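Local coordinates for peptidoglycan-recognition protein LB (Drosophila melanogaster, PDB 7NSZ) that hydrolyses the amide link between N-acetylmuramoyl residues and L-amino acids in bacterial peptidoglycan, using zinc, probably scavenging biologically active fragments by making them inactive, at residues A[152-155]-A[161-164]. The protein carries 1 engineered substitution. Residues are numbered along the deposited sequence; the frame is centred on the assembly and turned at random.
Sequences LGHR and ECPG. With ZN (zinc ion), chain B.
H154 CG (chi1 -169°) and C162 SG (chi1 -179°) both stand anti to their backbone N, which carries imidazole and sulfur to the same zinc ion. H154 ND1 binds the metal at 2.1 Å and C162 SG at 2.3 Å; H44 supplies the third protein ligand of the amidase site. C162 SG lies at the edge of the H154 imidazole, near its plane and 3.7 Å from H154 ND1, as expected for two atoms sharing a metal. R155 sends its chain the other way, over the loop: R155 CG is tucked between its own N and C (chi1 60°), and a turn at chi3 brings the guanidinium side-on to E161 O. R155 NH2 donates to E161 O at 2.9 Å, in the carbonyl plane and on a lone pair, whereas R155 NE reaches the same E161 O at 3.3 Å from above that plane. G164 N also donates to E161 O, at 2.9 Å, giving this oxygen three donors and closing a type VI turn (VIa by its angles) from E161 to G164, with the cis proline third. Beside this grip, R155 N makes a weak, bent bond to C162 O. A leucine in place of R155 would probably leave E161 O without its two guanidinium donors and the turn less firmly held to this side of the contact. P163, preceded by a cis peptide bond, lays P163 CD 4.0 Å from G153 CA. H154 follows directly on strand 149-153, an outermost strand of the mixed sheet, bonded through its backbone to strand 38-45, which carries H44; G164 occupies the N-cap position of helix 165-171, whose F168 touches both R155 and P163.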
loop_
_atom_site.group_PDB
_atom_site.type_symbol
_atom_site.label_atom_id
_atom_site.label_comp_id
_atom_site.label_asym_id
_atom_site.label_seq_id
_atom_site.Cartn_x
_atom_site.Cartn_y
_atom_site.Cartn_z
ATOM N N LEU A 152 -6.867 5.106 6.413
ATOM C CA LEU A 152 -7.895 5.485 5.409
ATOM C C LEU A 152 -7.843 4.547 4.221
ATOM O O LEU A 152 -6.817 3.918 3.983
ATOM C CB LEU A 152 -7.617 6.899 4.889
ATOM C CG LEU A 152 -7.567 8.019 5.893
ATOM C CD1 LEU A 152 -6.997 9.284 5.227
ATOM C CD2 LEU A 152 -8.948 8.301 6.489
ATOM N N GLY A 153 -8.931 4.376 3.515
ATOM C CA GLY A 153 -8.909 3.829 2.170
ATOM C C GLY A 153 -8.787 4.955 1.166
ATOM O O GLY A 153 -9.187 6.096 1.414
ATOM N N HIS A 154 -8.240 4.634 0.017
ATOM C CA HIS A 154 -8.107 5.607 -1.087
ATOM C C HIS A 154 -9.412 6.336 -1.400
ATOM O O HIS A 154 -9.362 7.544 -1.583
ATOM C CB HIS A 154 -7.558 4.859 -2.276
ATOM C CG HIS A 154 -7.088 5.674 -3.435
ATOM N ND1 HIS A 154 -6.605 5.096 -4.568
ATOM C CD2 HIS A 154 -7.158 6.988 -3.717
ATOM C CE1 HIS A 154 -6.345 6.028 -5.463
ATOM N NE2 HIS A 154 -6.621 7.190 -4.967
ATOM N N ARG A 155 -10.528 5.614 -1.365
ATOM C CA ARG A 155 -11.851 6.194 -1.725
ATOM C C ARG A 155 -12.192 7.334 -0.768
ATOM O O ARG A 155 -13.120 8.090 -1.130
ATOM C CB ARG A 155 -12.911 5.103 -1.694
ATOM C CG ARG A 155 -13.090 4.434 -0.351
ATOM C CD ARG A 155 -14.402 3.659 -0.213
ATOM N NE ARG A 155 -14.446 2.602 -1.203
ATOM C CZ ARG A 155 -15.509 1.833 -1.438
ATOM N NH1 ARG A 155 -16.566 1.955 -0.652
ATOM N NH2 ARG A 155 -15.506 0.935 -2.389
ATOM N N GLU A 161 -13.249 3.847 -6.346
ATOM C CA GLU A 161 -13.763 2.633 -5.670
ATOM C C GLU A 161 -12.691 1.965 -4.782
ATOM O O GLU A 161 -13.038 1.265 -3.835
ATOM C CB GLU A 161 -14.173 1.687 -6.780
ATOM C CG GLU A 161 -14.798 0.392 -6.355
ATOM C CD GLU A 161 -15.660 -0.211 -7.458
ATOM O OE1 GLU A 161 -16.403 -1.165 -7.181
ATOM O OE2 GLU A 161 -15.569 0.264 -8.610
ATOM N N CYS A 162 -11.427 2.168 -5.144
ATOM C CA CYS A 162 -10.276 1.602 -4.383
ATOM C C CYS A 162 -10.461 1.890 -2.893
ATOM O O CYS A 162 -10.712 3.026 -2.484
ATOM C CB CYS A 162 -8.997 2.209 -4.928
ATOM S SG CYS A 162 -7.553 1.564 -4.082
ATOM N N PRO A 163 -10.240 0.912 -1.971
ATOM C CA PRO A 163 -9.673 -0.427 -2.201
ATOM C C PRO A 163 -10.641 -1.592 -2.440
ATOM O O PRO A 163 -10.321 -2.710 -2.205
ATOM C CB PRO A 163 -8.910 -0.658 -0.873
ATOM C CG PRO A 163 -9.845 -0.023 0.177
ATOM C CD PRO A 163 -10.285 1.246 -0.531
ATOM N N GLY A 164 -11.815 -1.255 -2.999
ATOM C CA GLY A 164 -12.914 -2.225 -3.180
ATOM C C GLY A 164 -13.817 -2.192 -1.974
ATOM O O GLY A 164 -13.360 -2.054 -0.873
HETATM ZN ZN ZN B . -5.987 3.124 -4.621
#